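Diaminopimelate decarboxylase (Psychromonas ingrahamii, PDB 4XG1) probably catalyses the pyridoxal-phosphate-dependent decarboxylation of meso-diaminopimelate to L-lysine, working as a homodimer at the end of the diaminopimelate route of lysine biosynthesis. Local coordinates at residues Met121-Glu126 and Lys144-Ile149; Lys299-Val304 and Asp342-Ile347; Val304-Asn309 and Asp352-Glu357. All blocks are in the same frame, centred on the assembly; numbering follows the deposited sequence.

From the N terminus, the first contact reached is interaction 1, in the pyridoxal-binding barrel. Strand 122-125 leads into helix 128-140 and returns at 145-152, so the contact closes a short beta-alpha-beta loop before either of the others opens. Much later, in the mixed beta sheet, interaction 2 pairs strand 300-304 with the end of strand 338-344. Interaction 3 starts from the same Val304 and sets 304-309 against 352-357. Their segments alternate along the chain, so the two loops cross; they also touch directly, where Ile343 meets Leu354 and Gly355. Their centres lie about 6 Å apart, whereas that of interaction 1 is about 46 Å from interaction 2, across the chain's centre.

Interaction 1. Residues Met121-Glu126 and Lys144-Ile149; sequences MCFNVE and KAPISI
Phe123 and Ile147 sit side by side in neighbouring parallel strands, the two strands of a beta-alpha-beta crossover in the TIM barrel that carries the cofactor. Phe123 uses both its backbone groups: its N donates to Pro146 O at 2.9 Å, and its O accepts from Ser148 N. One step on, Val125 N reaches Ser148 O at 2.9 Å with a nearly straight N-H (169°), although it stands above the carbonyl plane. The short strand axes are 36° apart, a twist in keeping with a barrel.

Around this ladder, Phe123, Val125, Ile147 and Ile149 turn to the outer layer of helices. Phe123 brings the edge of its ring to the chain, with CD1 in plane with Pro146 O at 3.2 Å, while the ring packs on Ile112, Ala115 and Leu116 of helix 109-117. Val125 CG2 meets Ile147 CB at 4.3 Å, and CB of Val125 lies equally far from Ile149 CD1; Val125 goes on to Leu131 and Ile134 of the connecting helix 128-140.

The other face, with Asn124 and Ser148, looks toward the cofactor side. Asn124 lies about 6 Å, nearest atoms, from the bound pyridoxal-lysine adduct; it touches Glu274, a predicted cofactor-binding residue, and its ND2 makes a weak hydrogen bond to Asp236 OD2. Its OD1 stays 3.6 Å from Ser148 OG. On the same face Cys122 swings its sulfur anti to its backbone N (chi1 -159°), across the strand gap, until SG stands 3.1 Å from Ser148 OG.

Interaction 2. Residues Lys299-Val304 and Asp342-Ile347; sequences KNFAIV and DIVGPI
Phe301 to Ile303 pair with Asp342 to Val344 as parallel strands whose axes are 27° apart, tied by four backbone hydrogen bonds from Asp342 N to Asn300 O at one end to Val304 N to Val344 O (2.8 Å) at the other. Asp342 lies beside the Phe301 ring and points the same way, its CB 3.7 Å from Phe301 CE1 and its carboxylate turned 77° from the ring plane. Asp342 OD1 accepts from Glu357 N, while OD2 forms a salt bridge with the poorly ordered Lys299 that is less certain in detail. With an alanine in place of Asp342, Glu357 N is likely to lose its acceptor. Farther along this face Phe301 CD1 meets Val344 CG1 at 4.0 Å. On the reverse face Ala302 CB touches Ile343 CD1 at 3.7 Å, and Val304 CG1 touches Ile343 CG2, the two side chains meeting at a slant. Phe301 and Ile303 also pack on Asn170 and Val105 of the second subunit, whose Lys171 bonds to Gly345 O. The pair is one of the parallel steps in a mixed, mostly antiparallel sheet, placed at the dimer interface as in other fold-type III pyridoxal-phosphate decarboxylases.

Interaction 3. Residues Val304-Asn309 and Asp352-Glu357; sequences VDAAMN and DFLGKE
Asp352 takes the backbone N-H of Met308 from above its carboxylate plane: N is 2.8 Å from OD1 but 42° out of that plane, and this bent bond is the one polar link between a loop and the start of a bulged strand. The carboxyl group gets there because CG is anti to the backbone N (chi1 171°), which sends it across to the 307-308 peptide. The methyl of Ala307 lies against both oxygens, with CB 3.3 Å from OD1. Met308 passes obliquely over the acid, SD 3.9 Å from Asp352 CB, and its side chain comes within about 4 Å (nearest atoms) of that of Glu349, a predicted substrate-binding residue. OD2 of Asp352 is gripped by Ile347 N and by Lys171 of the second subunit, a setting likely to favour the charged carboxylate. Next to this polar point, Leu354 brings its two methyls to the loop: CD1 meets Val304 CG2 at 3.7 Å and Ala306 CB at 4.1 Å, while CD2 faces Ala307 O. Leu354 and Gly355 both lie opposite Ile343, a classic beta bulge, at the turn where the loop carrying predicted catalytic and substrate-binding residues runs back into the sheet beside the dimer interface.

Interaction 1. Residues Met121-Glu126 and Lys144-Ile149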
ATOM      1  N   MET B 121     -26.134  -1.202  13.383  1.00 24.48           N
ATOM      2  CA  MET B 121     -26.334  -2.185  14.429  1.00 25.44           C
ATOM      3  C   MET B 121     -25.459  -2.002  15.686  1.00 26.87           C
ATOM      4  O   MET B 121     -25.974  -2.106  16.785  1.00 26.99           O
ATOM      5  CB  MET B 121     -26.080  -3.587  13.894  1.00 25.70           C
ATOM      6  CG  MET B 121     -26.457  -4.698  14.852  1.00 26.90           C
ATOM      7  SD  MET B 121     -26.274  -6.335  14.091  1.00 31.20           S
ATOM      8  CE  MET B 121     -27.686  -6.367  13.025  1.00 35.62           C
ATOM      9  N   CYS B 122     -24.155  -1.763  15.543  1.00 26.28           N
ATOM     10  CA  CYS B 122     -23.257  -1.861  16.703  1.00 25.41           C
ATOM     11  C   CYS B 122     -21.874  -1.266  16.432  1.00 23.54           C
ATOM     12  O   CYS B 122     -21.350  -1.390  15.344  1.00 23.14           O
ATOM     13  CB  CYS B 122     -23.122  -3.350  17.117  1.00 25.17           C
ATOM     14  SG  CYS B 122     -22.587  -3.631  18.802  1.00 25.96           S
ATOM     15  N   PHE B 123     -21.300  -0.648  17.448  1.00 22.78           N
ATOM     16  CA  PHE B 123     -19.926  -0.199  17.451  1.00 22.60           C
ATOM     17  C   PHE B 123     -19.104  -1.192  18.258  1.00 21.62           C
ATOM     18  O   PHE B 123     -19.365  -1.380  19.417  1.00 24.38           O
ATOM     19  CB  PHE B 123     -19.800   1.161  18.111  1.00 23.93           C
ATOM     20  CG  PHE B 123     -20.436   2.278  17.341  1.00 28.37           C
ATOM     21  CD1 PHE B 123     -21.813   2.506  17.421  1.00 31.86           C
ATOM     22  CD2 PHE B 123     -19.668   3.116  16.537  1.00 29.70           C
ATOM     23  CE1 PHE B 123     -22.408   3.537  16.713  1.00 31.39           C
ATOM     24  CE2 PHE B 123     -20.251   4.153  15.829  1.00 30.94           C
ATOM     25  CZ  PHE B 123     -21.625   4.358  15.911  1.00 33.57           C
ATOM     26  N   ASN B 124     -18.133  -1.850  17.644  1.00 21.53           N
ATOM     27  CA  ASN B 124     -17.222  -2.723  18.358  1.00 19.63           C
ATOM     28  C   ASN B 124     -16.096  -1.872  18.921  1.00 18.59           C
ATOM     29  O   ASN B 124     -15.175  -1.503  18.199  1.00 19.38           O
ATOM     30  CB  ASN B 124     -16.685  -3.792  17.419  1.00 20.65           C
ATOM     31  CG  ASN B 124     -17.755  -4.776  16.990  1.00 22.49           C
ATOM     32  OD1 ASN B 124     -18.745  -4.972  17.707  1.00 27.14           O
ATOM     33  ND2 ASN B 124     -17.589  -5.394  15.815  1.00 22.49           N
ATOM     34  N   VAL B 125     -16.175  -1.560  20.215  1.00 17.56           N
ATOM     35  CA  VAL B 125     -15.271  -0.608  20.868  1.00 16.22           C
ATOM     36  C   VAL B 125     -13.963  -1.256  21.339  1.00 15.35           C
ATOM     37  O   VAL B 125     -13.955  -2.373  21.873  1.00 14.23           O
ATOM     38  CB  VAL B 125     -15.950   0.076  22.083  1.00 16.69           C
ATOM     39  CG1 VAL B 125     -15.003   1.022  22.815  1.00 16.65           C
ATOM     40  CG2 VAL B 125     -17.175   0.838  21.639  1.00 17.23           C
ATOM     41  N   GLU B 126     -12.876  -0.499  21.191  1.00 15.08           N
ATOM     42  CA  GLU B 126     -11.508  -0.987  21.404  1.00 15.80           C
ATOM     43  C   GLU B 126     -10.714  -0.224  22.471  1.00 16.16           C
ATOM     44  O   GLU B 126      -9.632  -0.618  22.821  1.00 15.55           O
ATOM     45  CB  GLU B 126     -10.734  -0.880  20.078  1.00 15.72           C
ATOM     46  CG  GLU B 126     -11.429  -1.631  18.942  1.00 15.93           C
ATOM     47  CD  GLU B 126     -10.513  -2.548  18.139  1.00 15.50           C
ATOM     48  OE1 GLU B 126      -9.420  -2.875  18.649  1.00 14.34           O
ATOM     49  OE2 GLU B 126     -10.916  -2.943  17.007  1.00 14.80           O
ATOM     50  N   LYS B 144     -29.036   6.837  21.359  1.00 39.68           N
ATOM     51  CA  LYS B 144     -28.327   5.847  22.140  1.00 43.64           C
ATOM     52  C   LYS B 144     -27.496   4.889  21.261  1.00 40.60           C
ATOM     53  O   LYS B 144     -28.037   4.154  20.417  1.00 35.77           O
ATOM     54  CB  LYS B 144     -29.316   5.064  22.985  1.00 49.81           C
ATOM     55  CG  LYS B 144     -29.763   5.841  24.208  1.00 59.00           C
ATOM     56  CD  LYS B 144     -30.442   4.941  25.219  1.00 67.95           C
ATOM     57  CE  LYS B 144     -30.496   5.615  26.581  1.00 74.85           C
ATOM     58  NZ  LYS B 144     -31.055   4.708  27.617  1.00 81.43           N
ATOM     59  N   ALA B 145     -26.176   4.932  21.460  1.00 38.77           N
ATOM     60  CA  ALA B 145     -25.216   4.224  20.596  1.00 31.87           C
ATOM     61  C   ALA B 145     -25.090   2.796  20.990  1.00 25.93           C
ATOM     62  O   ALA B 145     -24.719   2.529  22.096  1.00 28.62           O
ATOM     63  CB  ALA B 145     -23.865   4.906  20.691  1.00 33.37           C
ATOM     64  N   PRO B 146     -25.409   1.863  20.095  1.00 23.35           N
ATOM     65  CA  PRO B 146     -25.295   0.459  20.438  1.00 24.13           C
ATOM     66  C   PRO B 146     -23.845   0.029  20.412  1.00 28.09           C
ATOM     67  O   PRO B 146     -23.124   0.400  19.495  1.00 30.61           O
ATOM     68  CB  PRO B 146     -26.087  -0.263  19.332  1.00 23.30           C
ATOM     69  CG  PRO B 146     -26.087   0.663  18.195  1.00 23.19           C
ATOM     70  CD  PRO B 146     -25.976   2.059  18.753  1.00 23.47           C
ATOM     71  N   ILE B 147     -23.407  -0.747  21.396  1.00 29.69           N
ATOM     72  CA  ILE B 147     -21.976  -1.046  21.531  1.00 29.07           C
ATOM     73  C   ILE B 147     -21.667  -2.442  22.031  1.00 28.03           C
ATOM     74  O   ILE B 147     -22.414  -2.985  22.846  1.00 34.61           O
ATOM     75  CB  ILE B 147     -21.267  -0.045  22.428  1.00 30.42           C
ATOM     76  CG1 ILE B 147     -21.671  -0.236  23.888  1.00 34.62           C
ATOM     77  CG2 ILE B 147     -21.514   1.381  21.997  1.00 31.01           C
ATOM     78  CD1 ILE B 147     -20.600  -0.930  24.705  1.00 36.31           C
ATOM     79  N   SER B 148     -20.620  -3.045  21.472  1.00 24.06           N
ATOM     80  CA  SER B 148     -19.937  -4.161  22.084  1.00 22.09           C
ATOM     81  C   SER B 148     -18.564  -3.689  22.477  1.00 22.43           C
ATOM     82  O   SER B 148     -18.108  -2.619  22.071  1.00 21.32           O
ATOM     83  CB  SER B 148     -19.769  -5.340  21.165  1.00 21.75           C
ATOM     84  OG  SER B 148     -20.944  -5.614  20.444  1.00 26.89           O
ATOM     85  N   ILE B 149     -17.892  -4.503  23.275  1.00 21.80           N
ATOM     86  CA  ILE B 149     -16.513  -4.272  23.567  1.00 20.30           C
ATOM     87  C   ILE B 149     -15.770  -5.365  22.882  1.00 18.56           C
ATOM     88  O   ILE B 149     -16.167  -6.526  22.938  1.00 19.37           O
ATOM     89  CB  ILE B 149     -16.209  -4.338  25.054  1.00 21.96           C
ATOM     90  CG1 ILE B 149     -17.181  -3.453  25.864  1.00 21.95           C
ATOM     91  CG2 ILE B 149     -14.758  -3.910  25.333  1.00 21.52           C
ATOM     92  CD1 ILE B 149     -16.903  -1.981  25.752  1.00 20.54           C
TER

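Interaction 2. Residues Lys299-Val304 and Asp342-Ile347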
ATOM      1  N   LYS B 299      20.465 -16.709 -11.632  1.00 66.19           N
ATOM      2  CA  LYS B 299      19.054 -16.400 -11.355  1.00 58.76           C
ATOM      3  C   LYS B 299      18.309 -15.894 -12.591  1.00 51.83           C
ATOM      4  O   LYS B 299      18.843 -15.121 -13.379  1.00 51.22           O
ATOM      5  CB  LYS B 299      18.976 -15.349 -10.253  1.00 58.62           C
ATOM      6  CG  LYS B 299      17.664 -15.271  -9.534  1.00 59.98           C
ATOM      7  CD  LYS B 299      17.943 -14.690  -8.173  1.00 61.81           C
ATOM      8  CE  LYS B 299      16.642 -14.479  -7.448  1.00 68.65           C
ATOM      9  NZ  LYS B 299      16.780 -14.723  -5.989  1.00 69.68           N
ATOM     10  N   ASN B 300      17.071 -16.321 -12.754  1.00 48.98           N
ATOM     11  CA  ASN B 300      16.233 -15.841 -13.845  1.00 47.15           C
ATOM     12  C   ASN B 300      15.072 -14.964 -13.410  1.00 43.58           C
ATOM     13  O   ASN B 300      14.436 -15.227 -12.391  1.00 43.22           O
ATOM     14  CB  ASN B 300      15.665 -17.027 -14.594  1.00 47.56           C
ATOM     15  CG  ASN B 300      16.749 -17.896 -15.178  1.00 53.56           C
ATOM     16  OD1 ASN B 300      17.720 -17.400 -15.769  1.00 50.75           O
ATOM     17  ND2 ASN B 300      16.604 -19.199 -15.009  1.00 56.60           N
ATOM     18  N   PHE B 301      14.734 -13.981 -14.242  1.00 40.01           N
ATOM     19  CA  PHE B 301      13.592 -13.123 -13.992  1.00 34.13           C
ATOM     20  C   PHE B 301      12.565 -13.082 -15.090  1.00 29.65           C
ATOM     21  O   PHE B 301      12.886 -12.773 -16.216  1.00 31.64           O
ATOM     22  CB  PHE B 301      14.101 -11.731 -13.739  1.00 33.25           C
ATOM     23  CG  PHE B 301      14.888 -11.633 -12.487  1.00 33.83           C
ATOM     24  CD1 PHE B 301      14.235 -11.596 -11.268  1.00 33.58           C
ATOM     25  CD2 PHE B 301      16.262 -11.613 -12.516  1.00 33.49           C
ATOM     26  CE1 PHE B 301      14.955 -11.503 -10.098  1.00 35.68           C
ATOM     27  CE2 PHE B 301      16.989 -11.504 -11.350  1.00 35.96           C
ATOM     28  CZ  PHE B 301      16.337 -11.455 -10.133  1.00 37.84           C
ATOM     29  N   ALA B 302      11.322 -13.364 -14.743  1.00 26.58           N
ATOM     30  CA  ALA B 302      10.200 -12.954 -15.576  1.00 26.31           C
ATOM     31  C   ALA B 302       9.723 -11.571 -15.096  1.00 25.78           C
ATOM     32  O   ALA B 302       9.252 -11.419 -13.977  1.00 30.11           O
ATOM     33  CB  ALA B 302       9.061 -13.953 -15.492  1.00 25.38           C
ATOM     34  N   ILE B 303       9.865 -10.578 -15.945  1.00 22.63           N
ATOM     35  CA  ILE B 303       9.405  -9.246 -15.677  1.00 20.11           C
ATOM     36  C   ILE B 303       8.004  -9.097 -16.244  1.00 18.79           C
ATOM     37  O   ILE B 303       7.822  -9.145 -17.444  1.00 18.43           O
ATOM     38  CB  ILE B 303      10.366  -8.252 -16.320  1.00 20.08           C
ATOM     39  CG1 ILE B 303      11.737  -8.476 -15.700  1.00 19.31           C
ATOM     40  CG2 ILE B 303       9.905  -6.822 -16.082  1.00 19.97           C
ATOM     41  CD1 ILE B 303      12.812  -7.659 -16.327  1.00 20.63           C
ATOM     42  N   VAL B 304       7.023  -8.902 -15.362  1.00 17.38           N
ATOM     43  CA  VAL B 304       5.623  -8.810 -15.731  1.00 16.47           C
ATOM     44  C   VAL B 304       5.080  -7.381 -15.561  1.00 15.08           C
ATOM     45  O   VAL B 304       5.763  -6.529 -15.031  1.00 14.71           O
ATOM     46  CB  VAL B 304       4.784  -9.786 -14.871  1.00 18.90           C
ATOM     47  CG1 VAL B 304       5.144 -11.224 -15.222  1.00 19.35           C
ATOM     48  CG2 VAL B 304       4.979  -9.522 -13.361  1.00 18.62           C
ATOM     49  N   ASP B 342      12.117 -15.873 -10.706  1.00 27.98           N
ATOM     50  CA  ASP B 342      11.456 -14.914  -9.846  1.00 24.96           C
ATOM     51  C   ASP B 342      10.538 -14.102 -10.734  1.00 25.08           C
ATOM     52  O   ASP B 342      10.953 -13.583 -11.791  1.00 27.26           O
ATOM     53  CB  ASP B 342      12.460 -14.026  -9.169  1.00 23.99           C
ATOM     54  CG  ASP B 342      13.091 -14.688  -7.984  1.00 25.74           C
ATOM     55  OD1 ASP B 342      12.884 -15.927  -7.784  1.00 29.44           O
ATOM     56  OD2 ASP B 342      13.813 -13.976  -7.229  1.00 29.01           O
ATOM     57  N   ILE B 343       9.285 -14.000 -10.327  1.00 23.83           N
ATOM     58  CA  ILE B 343       8.293 -13.179 -11.025  1.00 23.01           C
ATOM     59  C   ILE B 343       8.281 -11.799 -10.422  1.00 21.04           C
ATOM     60  O   ILE B 343       7.903 -11.625  -9.271  1.00 23.19           O
ATOM     61  CB  ILE B 343       6.898 -13.776 -10.890  1.00 23.10           C
ATOM     62  CG1 ILE B 343       6.958 -15.280 -11.182  1.00 23.19           C
ATOM     63  CG2 ILE B 343       5.914 -13.072 -11.812  1.00 22.64           C
ATOM     64  CD1 ILE B 343       7.584 -15.610 -12.507  1.00 23.60           C
ATOM     65  N   VAL B 344       8.673 -10.807 -11.203  1.00 19.03           N
ATOM     66  CA  VAL B 344       8.840  -9.459 -10.683  1.00 18.23           C
ATOM     67  C   VAL B 344       8.229  -8.393 -11.612  1.00 16.53           C
ATOM     68  O   VAL B 344       8.050  -8.619 -12.802  1.00 17.01           O
ATOM     69  CB  VAL B 344      10.332  -9.142 -10.447  1.00 18.87           C
ATOM     70  CG1 VAL B 344      10.963 -10.132  -9.487  1.00 18.45           C
ATOM     71  CG2 VAL B 344      11.096  -9.134 -11.766  1.00 19.96           C
ATOM     72  N   GLY B 345       7.945  -7.222 -11.062  1.00 14.97           N
ATOM     73  CA  GLY B 345       7.218  -6.216 -11.800  1.00 14.41           C
ATOM     74  C   GLY B 345       8.139  -5.114 -12.236  1.00 13.72           C
ATOM     75  O   GLY B 345       9.318  -5.163 -11.953  1.00 12.55           O
ATOM     76  N   PRO B 346       7.582  -4.069 -12.863  1.00 13.42           N
ATOM     77  CA  PRO B 346       8.362  -2.934 -13.313  1.00 13.31           C
ATOM     78  C   PRO B 346       8.800  -1.939 -12.256  1.00 13.92           C
ATOM     79  O   PRO B 346       9.520  -0.993 -12.584  1.00 14.81           O
ATOM     80  CB  PRO B 346       7.417  -2.230 -14.279  1.00 13.49           C
ATOM     81  CG  PRO B 346       6.325  -3.220 -14.551  1.00 13.74           C
ATOM     82  CD  PRO B 346       6.179  -3.932 -13.256  1.00 13.30           C
ATOM     83  N   ILE B 347       8.409  -2.102 -10.996  1.00 14.86           N
ATOM     84  CA  ILE B 347       8.715  -1.067  -9.980  1.00 14.18           C
ATOM     85  C   ILE B 347      10.167  -1.116  -9.571  1.00 15.09           C
ATOM     86  O   ILE B 347      10.766  -2.167  -9.547  1.00 14.81           O
ATOM     87  CB  ILE B 347       7.745  -1.139  -8.802  1.00 13.14           C
ATOM     88  CG1 ILE B 347       6.406  -0.548  -9.268  1.00 12.81           C
ATOM     89  CG2 ILE B 347       8.293  -0.438  -7.561  1.00 12.82           C
ATOM     90  CD1 ILE B 347       5.287  -0.686  -8.260  1.00 12.82           C
TER

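Interaction 3. Residues Val304-Asn309 and Asp352-Glu357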
ATOM      1  N   VAL B 304       7.023  -8.902 -15.362  1.00 17.38           N
ATOM      2  CA  VAL B 304       5.623  -8.810 -15.731  1.00 16.47           C
ATOM      3  C   VAL B 304       5.080  -7.381 -15.561  1.00 15.08           C
ATOM      4  O   VAL B 304       5.763  -6.529 -15.031  1.00 14.71           O
ATOM      5  CB  VAL B 304       4.784  -9.786 -14.871  1.00 18.90           C
ATOM      6  CG1 VAL B 304       5.144 -11.224 -15.222  1.00 19.35           C
ATOM      7  CG2 VAL B 304       4.979  -9.522 -13.361  1.00 18.62           C
ATOM      8  N   ASP B 305       3.852  -7.126 -15.997  1.00 13.63           N
ATOM      9  CA  ASP B 305       3.337  -5.784 -15.971  1.00 13.11           C
ATOM     10  C   ASP B 305       2.511  -5.475 -14.707  1.00 14.13           C
ATOM     11  O   ASP B 305       1.993  -4.363 -14.575  1.00 14.92           O
ATOM     12  CB  ASP B 305       2.556  -5.453 -17.258  1.00 12.34           C
ATOM     13  CG  ASP B 305       1.322  -6.271 -17.435  1.00 12.24           C
ATOM     14  OD1 ASP B 305       1.037  -7.146 -16.592  1.00 13.02           O
ATOM     15  OD2 ASP B 305       0.551  -6.020 -18.394  1.00 12.05           O
ATOM     16  N   ALA B 306       2.378  -6.448 -13.793  1.00 13.68           N
ATOM     17  CA  ALA B 306       1.830  -6.191 -12.455  1.00 12.46           C
ATOM     18  C   ALA B 306       2.982  -6.035 -11.461  1.00 11.90           C
ATOM     19  O   ALA B 306       4.050  -6.609 -11.666  1.00 12.75           O
ATOM     20  CB  ALA B 306       0.923  -7.310 -12.028  1.00 11.97           C
ATOM     21  N   ALA B 307       2.744  -5.304 -10.378  1.00 10.65           N
ATOM     22  CA  ALA B 307       3.760  -5.029  -9.397  1.00 10.20           C
ATOM     23  C   ALA B 307       3.191  -4.905  -7.987  1.00 10.12           C
ATOM     24  O   ALA B 307       2.011  -5.121  -7.765  1.00 10.30           O
ATOM     25  CB  ALA B 307       4.494  -3.758  -9.786  1.00 10.27           C
ATOM     26  N   MET B 308       4.040  -4.523  -7.041  1.00  9.79           N
ATOM     27  CA  MET B 308       3.666  -4.395  -5.658  1.00  9.99           C
ATOM     28  C   MET B 308       2.593  -3.342  -5.432  1.00  9.24           C
ATOM     29  O   MET B 308       1.857  -3.425  -4.448  1.00  8.83           O
ATOM     30  CB  MET B 308       4.897  -4.125  -4.773  1.00 10.91           C
ATOM     31  CG  MET B 308       5.469  -2.745  -4.976  1.00 12.34           C
ATOM     32  SD  MET B 308       7.014  -2.466  -4.088  1.00 14.23           S
ATOM     33  CE  MET B 308       6.301  -2.060  -2.520  1.00 14.68           C
ATOM     34  N   ASN B 309       2.477  -2.367  -6.316  1.00  8.66           N
ATOM     35  CA  ASN B 309       1.354  -1.425  -6.206  1.00  8.68           C
ATOM     36  C   ASN B 309       0.017  -2.041  -6.597  1.00  8.22           C
ATOM     37  O   ASN B 309      -1.032  -1.537  -6.200  1.00  8.67           O
ATOM     38  CB  ASN B 309       1.545  -0.183  -7.042  1.00  8.54           C
ATOM     39  CG  ASN B 309       1.322  -0.467  -8.503  1.00  8.94           C
ATOM     40  OD1 ASN B 309       2.068  -1.273  -9.100  1.00  8.85           O
ATOM     41  ND2 ASN B 309       0.287   0.126  -9.082  1.00  8.82           N
ATOM     42  N   ASP B 352       9.912  -5.182  -5.047  1.00 15.74           N
ATOM     43  CA  ASP B 352       8.802  -5.379  -5.977  1.00 14.69           C
ATOM     44  C   ASP B 352       8.884  -6.728  -6.642  1.00 13.61           C
ATOM     45  O   ASP B 352       9.435  -6.848  -7.731  1.00 13.61           O
ATOM     46  CB  ASP B 352       8.698  -4.290  -7.041  1.00 13.94           C
ATOM     47  CG  ASP B 352       7.683  -4.637  -8.118  1.00 14.17           C
ATOM     48  OD1 ASP B 352       6.626  -5.210  -7.773  1.00 14.31           O
ATOM     49  OD2 ASP B 352       7.961  -4.387  -9.315  1.00 14.05           O
ATOM     50  N   PHE B 353       8.271  -7.718  -6.017  1.00 13.17           N
ATOM     51  CA  PHE B 353       8.129  -9.038  -6.619  1.00 13.70           C
ATOM     52  C   PHE B 353       6.740  -9.604  -6.345  1.00 14.97           C
ATOM     53  O   PHE B 353       6.041  -9.174  -5.437  1.00 14.07           O
ATOM     54  CB  PHE B 353       9.193  -9.986  -6.064  1.00 13.12           C
ATOM     55  CG  PHE B 353       9.018 -10.326  -4.612  1.00 12.64           C
ATOM     56  CD1 PHE B 353       9.603  -9.552  -3.624  1.00 12.54           C
ATOM     57  CD2 PHE B 353       8.258 -11.430  -4.224  1.00 13.10           C
ATOM     58  CE1 PHE B 353       9.417  -9.872  -2.261  1.00 12.76           C
ATOM     59  CE2 PHE B 353       8.079 -11.750  -2.868  1.00 12.89           C
ATOM     60  CZ  PHE B 353       8.664 -10.971  -1.890  1.00 12.19           C
ATOM     61  N   LEU B 354       6.346 -10.568  -7.157  1.00 17.08           N
ATOM     62  CA  LEU B 354       5.087 -11.258  -6.971  1.00 18.65           C
ATOM     63  C   LEU B 354       5.264 -12.692  -6.494  1.00 21.03           C
ATOM     64  O   LEU B 354       4.368 -13.252  -5.836  1.00 21.01           O
ATOM     65  CB  LEU B 354       4.317 -11.257  -8.258  1.00 18.43           C
ATOM     66  CG  LEU B 354       4.016  -9.856  -8.758  1.00 19.46           C
ATOM     67  CD1 LEU B 354       3.347 -10.027 -10.086  1.00 20.85           C
ATOM     68  CD2 LEU B 354       3.097  -9.064  -7.829  1.00 19.19           C
ATOM     69  N   GLY B 355       6.403 -13.283  -6.821  1.00 22.43           N
ATOM     70  CA  GLY B 355       6.684 -14.638  -6.374  1.00 24.81           C
ATOM     71  C   GLY B 355       8.128 -14.984  -6.654  1.00 24.36           C
ATOM     72  O   GLY B 355       8.710 -14.477  -7.598  1.00 22.03           O
ATOM     73  N   LYS B 356       8.672 -15.891  -5.847  1.00 25.08           N
ATOM     74  CA  LYS B 356      10.058 -16.344  -6.008  1.00 24.21           C
ATOM     75  C   LYS B 356      10.189 -17.831  -6.366  1.00 24.05           C
ATOM     76  O   LYS B 356       9.313 -18.645  -6.067  1.00 20.62           O
ATOM     77  CB  LYS B 356      10.822 -15.998  -4.766  1.00 23.02           C
ATOM     78  CG  LYS B 356      11.136 -14.543  -4.768  1.00 22.50           C
ATOM     79  CD  LYS B 356      11.700 -14.051  -3.469  1.00 22.77           C
ATOM     80  CE  LYS B 356      12.162 -12.610  -3.674  1.00 23.62           C
ATOM     81  NZ  LYS B 356      12.430 -11.946  -2.381  1.00 24.23           N
ATOM     82  N   GLU B 357      11.255 -18.135  -7.089  1.00 28.60           N
ATOM     83  CA  GLU B 357      11.602 -19.503  -7.472  1.00 32.06           C
ATOM     84  C   GLU B 357      10.448 -20.316  -7.963  1.00 29.75           C
ATOM     85  O   GLU B 357      10.086 -21.304  -7.368  1.00 30.43           O
ATOM     86  CB  GLU B 357      12.228 -20.208  -6.279  1.00 37.43           C
ATOM     87  CG  GLU B 357      13.574 -19.635  -5.875  1.00 44.47           C
ATOM     88  CD  GLU B 357      14.285 -20.543  -4.876  1.00 51.40           C
ATOM     89  OE1 GLU B 357      14.568 -21.710  -5.229  1.00 54.08           O
ATOM     90  OE2 GLU B 357      14.559 -20.103  -3.740  1.00 52.81           O
TER